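Local structure of xenavidin (Xenopus tropicalis, 2UYW) at residues Q4-Q9 against G88-H93; L92-L97 against G115-T120. The protein binds biotin in a pocket at one end of each avidin-type beta barrel of a four-subunit assembly. All blocks are in the same frame, centred on the assembly; numbering follows the deposited sequence.

Contact 1. Residues Q4-Q9 against G88-H93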
loop_
_atom_site.group_PDB
_atom_site.type_symbol
_atom_site.label_atom_id
_atom_site.label_comp_id
_atom_site.label_asym_id
_atom_site.label_seq_id
_atom_site.Cartn_x
_atom_site.Cartn_y
_atom_site.Cartn_z
ATOM N N GLN A 4 -11.414 -26.091 14.378
ATOM C CA GLN A 4 -11.114 -25.343 13.110
ATOM C C GLN A 4 -9.621 -25.072 12.854
ATOM O O GLN A 4 -8.821 -24.915 13.788
ATOM C CB GLN A 4 -11.882 -24.016 13.040
ATOM C CG GLN A 4 -11.700 -23.107 14.245
ATOM C CD GLN A 4 -12.903 -23.107 15.159
ATOM O OE1 GLN A 4 -13.947 -23.682 14.830
ATOM N NE2 GLN A 4 -12.773 -22.450 16.315
ATOM N N LYS A 5 -9.276 -24.994 11.571
ATOM C CA LYS A 5 -7.897 -25.057 11.111
ATOM C C LYS A 5 -7.739 -24.228 9.840
ATOM O O LYS A 5 -6.953 -24.584 8.947
ATOM C CB LYS A 5 -7.516 -26.511 10.802
ATOM C CG LYS A 5 -7.534 -27.457 12.007
ATOM C CD LYS A 5 -6.155 -27.979 12.374
ATOM C CE LYS A 5 -5.212 -26.881 12.846
ATOM N NZ LYS A 5 -3.874 -27.457 13.180
ATOM N N CYS A 6 -8.521 -23.149 9.760
ATOM C CA CYS A 6 -8.413 -22.147 8.703
ATOM C C CYS A 6 -8.661 -22.630 7.275
ATOM O O CYS A 6 -8.061 -22.125 6.318
ATOM C CB CYS A 6 -7.079 -21.433 8.820
ATOM S SG CYS A 6 -7.051 -20.260 10.190
ATOM N N ASN A 7 -9.556 -23.601 7.127
ATOM C CA ASN A 7 -10.089 -23.922 5.804
ATOM C C ASN A 7 -11.094 -22.818 5.457
ATOM O O ASN A 7 -12.064 -22.616 6.193
ATOM C CB ASN A 7 -10.737 -25.304 5.811
ATOM C CG ASN A 7 -10.812 -25.920 4.419
ATOM O OD1 ASN A 7 -11.422 -25.354 3.508
ATOM N ND2 ASN A 7 -10.201 -27.101 4.256
ATOM N N LEU A 8 -10.854 -22.083 4.368
ATOM C CA LEU A 8 -11.576 -20.818 4.149
ATOM C C LEU A 8 -13.049 -20.944 3.720
ATOM O O LEU A 8 -13.759 -19.930 3.669
ATOM C CB LEU A 8 -10.819 -19.892 3.188
ATOM C CG LEU A 8 -9.469 -19.236 3.543
ATOM C CD1 LEU A 8 -9.053 -18.346 2.404
ATOM C CD2 LEU A 8 -9.457 -18.459 4.848
ATOM N N GLN A 9 -13.499 -22.172 3.427
ATOM C CA GLN A 9 -14.893 -22.434 3.033
ATOM C C GLN A 9 -15.881 -21.811 4.039
ATOM O O GLN A 9 -15.682 -21.917 5.253
ATOM C CB GLN A 9 -15.156 -23.948 2.816
ATOM C CG GLN A 9 -14.962 -24.899 4.040
ATOM C CD GLN A 9 -15.430 -26.367 3.774
ATOM O OE1 GLN A 9 -14.967 -27.020 2.842
ATOM N NE2 GLN A 9 -16.330 -26.877 4.618
ATOM N N GLY A 88 -9.703 -19.074 20.182
ATOM C CA GLY A 88 -9.813 -20.278 19.335
ATOM C C GLY A 88 -10.534 -19.980 18.005
ATOM O O GLY A 88 -10.526 -20.883 17.096
ATOM N N GLU A 89 -11.258 -18.676 18.014
ATOM C CA GLU A 89 -12.062 -18.276 16.886
ATOM C C GLU A 89 -11.125 -17.923 15.751
ATOM O O GLU A 89 -10.019 -17.341 15.923
ATOM C CB GLU A 89 -12.958 -17.068 17.265
ATOM C CG GLU A 89 -13.994 -17.326 18.351
ATOM C CD GLU A 89 -14.454 -16.066 19.065
ATOM O OE1 GLU A 89 -13.594 -15.049 19.003
ATOM O OE2 GLU A 89 -15.612 -16.080 19.624
ATOM N N GLU A 90 -11.548 -18.285 14.569
ATOM C CA GLU A 90 -10.779 -17.930 13.358
ATOM C C GLU A 90 -10.935 -16.471 12.957
ATOM O O GLU A 90 -11.992 -15.904 12.973
ATOM C CB GLU A 90 -11.243 -18.758 12.145
ATOM C CG GLU A 90 -10.952 -20.246 12.190
ATOM C CD GLU A 90 -11.864 -21.027 11.220
ATOM O OE1 GLU A 90 -13.125 -20.755 11.168
ATOM O OE2 GLU A 90 -11.336 -21.895 10.504
ATOM N N ILE A 91 -9.820 -15.865 12.445
ATOM C CA ILE A 91 -9.821 -14.465 11.998
ATOM C C ILE A 91 -8.957 -14.315 10.748
ATOM O O ILE A 91 -7.833 -14.830 10.715
ATOM C CB ILE A 91 -9.289 -13.501 13.111
ATOM C CG1 ILE A 91 -9.324 -12.030 12.675
ATOM C CG2 ILE A 91 -7.862 -13.876 13.533
ATOM C CD1 ILE A 91 -9.218 -11.066 13.898
ATOM N N LEU A 92 -9.469 -13.600 9.734
ATOM C CA LEU A 92 -8.695 -13.317 8.519
ATOM C C LEU A 92 -8.127 -11.896 8.575
ATOM O O LEU A 92 -8.896 -10.939 8.604
ATOM C CB LEU A 92 -9.556 -13.429 7.249
ATOM C CG LEU A 92 -10.402 -14.692 7.038
ATOM C CD1 LEU A 92 -11.020 -14.676 5.647
ATOM C CD2 LEU A 92 -9.502 -15.887 7.203
ATOM N N HIS A 93 -6.800 -11.761 8.619
ATOM C CA HIS A 93 -6.161 -10.433 8.607
ATOM C C HIS A 93 -5.764 -10.123 7.172
ATOM O O HIS A 93 -4.943 -10.849 6.615
ATOM C CB HIS A 93 -4.913 -10.438 9.494
ATOM C CG HIS A 93 -5.198 -10.622 10.956
ATOM N ND1 HIS A 93 -5.650 -9.600 11.763
ATOM C CD2 HIS A 93 -5.078 -11.705 11.759
ATOM C CE1 HIS A 93 -5.803 -10.045 12.995
ATOM N NE2 HIS A 93 -5.460 -11.318 13.024
HETATM O O HOH W 1 -14.612 -23.080 11.539
HETATM O O HOH W 2 -11.505 -25.068 9.203
#

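Contact 2. Residues L92-L97 against G115-T120. With BTN (biotin), chain C; FMT (formic acid), chain D.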
loop_
_atom_site.group_PDB
_atom_site.type_symbol
_atom_site.label_atom_id
_atom_site.label_comp_id
_atom_site.label_asym_id
_atom_site.label_seq_id
_atom_site.Cartn_x
_atom_site.Cartn_y
_atom_site.Cartn_z
ATOM N N LEU A 92 -9.469 -13.600 9.734
ATOM C CA LEU A 92 -8.695 -13.317 8.519
ATOM C C LEU A 92 -8.127 -11.896 8.575
ATOM O O LEU A 92 -8.896 -10.939 8.604
ATOM C CB LEU A 92 -9.556 -13.429 7.249
ATOM C CG LEU A 92 -10.402 -14.692 7.038
ATOM C CD1 LEU A 92 -11.020 -14.676 5.647
ATOM C CD2 LEU A 92 -9.502 -15.887 7.203
ATOM N N HIS A 93 -6.800 -11.761 8.619
ATOM C CA HIS A 93 -6.161 -10.433 8.607
ATOM C C HIS A 93 -5.764 -10.123 7.172
ATOM O O HIS A 93 -4.943 -10.849 6.615
ATOM C CB HIS A 93 -4.913 -10.438 9.494
ATOM C CG HIS A 93 -5.198 -10.622 10.956
ATOM N ND1 HIS A 93 -5.650 -9.600 11.763
ATOM C CD2 HIS A 93 -5.078 -11.705 11.759
ATOM C CE1 HIS A 93 -5.803 -10.045 12.995
ATOM N NE2 HIS A 93 -5.460 -11.318 13.024
ATOM N N THR A 94 -6.334 -9.070 6.562
ATOM C CA THR A 94 -6.104 -8.766 5.139
ATOM C C THR A 94 -5.685 -7.302 4.862
ATOM O O THR A 94 -5.962 -6.387 5.673
ATOM C CB THR A 94 -7.345 -9.082 4.263
ATOM O OG1 THR A 94 -8.329 -8.055 4.412
ATOM C CG2 THR A 94 -7.986 -10.438 4.706
ATOM N N MET A 95 -5.016 -7.127 3.720
ATOM C CA MET A 95 -4.797 -5.825 3.112
ATOM C C MET A 95 -5.384 -5.919 1.708
ATOM O O MET A 95 -5.380 -7.008 1.102
ATOM C CB MET A 95 -3.307 -5.493 3.031
ATOM C CG MET A 95 -2.618 -5.384 4.378
ATOM S SD MET A 95 -3.122 -3.887 5.251
ATOM C CE MET A 95 -2.536 -2.563 4.237
ATOM N N TRP A 96 -5.849 -4.795 1.171
ATOM C CA TRP A 96 -6.515 -4.777 -0.137
ATOM C C TRP A 96 -6.005 -3.596 -0.978
ATOM O O TRP A 96 -5.533 -2.575 -0.423
ATOM C CB TRP A 96 -8.060 -4.733 -0.008
ATOM C CG TRP A 96 -8.671 -3.619 0.858
ATOM C CD1 TRP A 96 -9.155 -3.730 2.147
ATOM C CD2 TRP A 96 -8.922 -2.258 0.459
ATOM N NE1 TRP A 96 -9.647 -2.510 2.581
ATOM C CE2 TRP A 96 -9.532 -1.599 1.567
ATOM C CE3 TRP A 96 -8.661 -1.523 -0.710
ATOM C CZ2 TRP A 96 -9.901 -0.239 1.538
ATOM C CZ3 TRP A 96 -9.031 -0.148 -0.740
ATOM C CH2 TRP A 96 -9.657 0.462 0.374
ATOM N N LEU A 97 -6.087 -3.773 -2.282
ATOM C CA LEU A 97 -5.873 -2.715 -3.298
ATOM C C LEU A 97 -7.153 -2.624 -4.120
ATOM O O LEU A 97 -7.642 -3.642 -4.643
ATOM C CB LEU A 97 -4.714 -3.086 -4.239
ATOM C CG LEU A 97 -3.354 -3.148 -3.547
ATOM C CD1 LEU A 97 -2.357 -3.673 -4.553
ATOM C CD2 LEU A 97 -2.909 -1.734 -2.995
ATOM N N GLY A 115 -6.173 -0.363 1.741
ATOM C CA GLY A 115 -6.708 -0.425 3.110
ATOM C C GLY A 115 -6.486 -1.794 3.744
ATOM O O GLY A 115 -5.887 -2.681 3.119
ATOM N N ALA A 116 -6.928 -1.932 4.998
ATOM C CA ALA A 116 -6.976 -3.226 5.686
ATOM C C ALA A 116 -8.426 -3.657 5.902
ATOM O O ALA A 116 -9.315 -2.825 6.077
ATOM C CB ALA A 116 -6.257 -3.150 7.025
ATOM N N ASN A 117 -8.660 -4.964 5.925
ATOM C CA ASN A 117 -9.958 -5.491 6.340
ATOM C C ASN A 117 -9.691 -6.652 7.281
ATOM O O ASN A 117 -8.715 -7.381 7.109
ATOM C CB ASN A 117 -10.763 -6.052 5.152
ATOM C CG ASN A 117 -11.538 -4.986 4.360
ATOM O OD1 ASN A 117 -12.057 -5.304 3.290
ATOM N ND2 ASN A 117 -11.648 -3.747 4.888
ATOM N N THR A 118 -10.570 -6.823 8.260
ATOM C CA THR A 118 -10.502 -7.946 9.186
ATOM C C THR A 118 -11.828 -8.711 9.091
ATOM O O THR A 118 -12.883 -8.129 9.334
ATOM C CB THR A 118 -10.223 -7.437 10.628
ATOM O OG1 THR A 118 -9.035 -6.625 10.630
ATOM C CG2 THR A 118 -10.040 -8.589 11.588
ATOM N N PHE A 119 -11.756 -9.994 8.720
ATOM C CA PHE A 119 -12.935 -10.864 8.558
ATOM C C PHE A 119 -13.029 -11.877 9.682
ATOM O O PHE A 119 -12.033 -12.467 10.091
ATOM C CB PHE A 119 -12.876 -11.655 7.238
ATOM C CG PHE A 119 -12.932 -10.797 6.006
ATOM C CD1 PHE A 119 -14.154 -10.490 5.408
ATOM C CD2 PHE A 119 -11.747 -10.299 5.437
ATOM C CE1 PHE A 119 -14.217 -9.702 4.261
ATOM C CE2 PHE A 119 -11.785 -9.478 4.296
ATOM C CZ PHE A 119 -13.014 -9.180 3.694
ATOM N N THR A 120 -14.252 -12.096 10.145
ATOM C CA THR A 120 -14.528 -13.149 11.113
ATOM C C THR A 120 -15.766 -13.895 10.637
ATOM O O THR A 120 -16.509 -13.379 9.802
ATOM C CB THR A 120 -14.809 -12.590 12.529
ATOM O OG1 THR A 120 -15.823 -11.573 12.455
ATOM C CG2 THR A 120 -13.533 -12.019 13.197
HETATM C C11 BTN C . -16.642 0.218 -6.352
HETATM O O11 BTN C . -16.354 0.600 -7.516
HETATM O O12 BTN C . -17.125 1.055 -5.543
HETATM C C10 BTN C . -16.455 -1.232 -5.955
HETATM C C9 BTN C . -16.703 -1.570 -4.488
HETATM C C8 BTN C . -15.421 -1.416 -3.642
HETATM C C7 BTN C . -15.649 -1.739 -2.176
HETATM C C2 BTN C . -14.381 -1.759 -1.316
HETATM S S1 BTN C . -13.328 -3.052 -1.649
HETATM C C6 BTN C . -12.366 -2.651 -0.169
HETATM C C5 BTN C . -13.395 -2.257 0.888
HETATM N N1 BTN C . -13.773 -3.428 1.630
HETATM C C3 BTN C . -15.072 -3.703 1.448
HETATM O O3 BTN C . -15.677 -4.805 2.052
HETATM N N2 BTN C . -15.645 -2.847 0.622
HETATM C C4 BTN C . -14.676 -1.826 0.194
HETATM C C FMT D . -12.930 -3.991 7.886
HETATM O O1 FMT D . -12.037 -3.150 8.032
HETATM O O2 FMT D . -12.749 -5.110 8.329
HETATM O O HOH W 3 -6.439 -7.080 9.923
HETATM O O HOH W 4 -11.332 -0.884 4.662
#

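Contact 1. Residues Q4-Q9 against G88-H93
Gln-4 meets Glu-90 and Gly-88 through a bent chain: a chi1 of 53° sets CG of Gln-4 between its own backbone N and carbonyl carbon, and a bend at chi2 then carries the amide to Gly-88. In this avidin-family barrel the contact ties the N-terminal loop before strand 10-14 to the start of strand 90-99. Gln-4 NE2 donates to Gly-88 O at 2.8 Å, nearly straight at 168°; the acceptor lies in the amide plane, but the donor stands well above the carbonyl plane. Glu-90 reaches out extended beyond CG toward the loop, its CG 3.6 Å from Gln-4 CG, with carboxylate and amide planes 34° apart. OE2 takes a weak bond from Cys-6 N at 3.2 Å, while OE1 forms a salt bridge with Arg-121. One water donates to Glu-90 OE1 and, weakly, to Gln-4 OE1; a second accepts from Lys-5 N and Asn-7 N and donates weakly to OE2 of Glu-90. Replacing Glu-90 by an alanine removes the carboxylate, which would probably leave Arg-121 without its charge mate, cost Cys-6 N its weak acceptor and open a gap beside Gln-4. Cys-6 is fixed independently by its disulfide to Cys-82 on strand 75-84. Deeper in, beside Phe-63, Leu-8 and Leu-92 press methyl to methyl, CD2 to CD2 at a tight 3.5 Å.

Contact 2. Residues L92-L97 against G115-T120
Asn-117 O is gripped twice by Thr-94, by the backbone N at 3.0 Å and by the hydroxyl OG1 at 2.8 Å. A chi1 of 77° turns OG1 back across the strand pair, where it approaches from above the carbonyl plane, while CG2 comes within 3.8 Å of Phe-119 CD2. Strands 92-97 and 115-120 run antiparallel, and Leu-92/Phe-119, Thr-94/Asn-117 and Trp-96/Gly-115 are their hydrogen-bonded pairs. Gly-115 crosses one face of the Trp-96 indole: its CA makes a CH-pi contact 3.8 Å from the five-membered ring centroid, and a CB there would collide with CZ2. Over the opposite face sits biotin, its C6 3.5 Å from Trp-96 CE2. Asn-117 OD1 accepts from biotin N1 at 3.0 Å (171°) and also from Trp-78, which probably holds the amide in its rotation. Trp-96 NE1 donates to a water that in turn donates to Ala-116 O. On the other face Met-95 SD touches Ala-116 CB, and both residues pack on their own counterparts in the third subunit; His-93 NE2 is hydrogen-bonded to Glu-105 of the second. An indole face against the thiolane side of biotin, with an asparagine oxygen taking the ureido N-H, is characteristic of the avidin biotin site.

Strand 90-99 serves both contacts, which share Leu-92 and His-93 and have centres about 13 Å apart. Contact 1 is partly buried, about 14 Å from the chain centre, and joins a loop to the strand's beginning through side-chain bonds and waters, with 310 Å² buried. Contact 2 is buried, about 7 Å from that centre, and covers 534 Å² between neighbouring strands through a regular backbone ladder. Where they meet, Ile-91 CD1 lies 3.5 Å from Thr-118 CG2. The chemistry changes along the strand: a carboxylate paired with arginine near the N-terminal loop, then aromatic and amide groups around biotin. Both contacts also reach the second subunit.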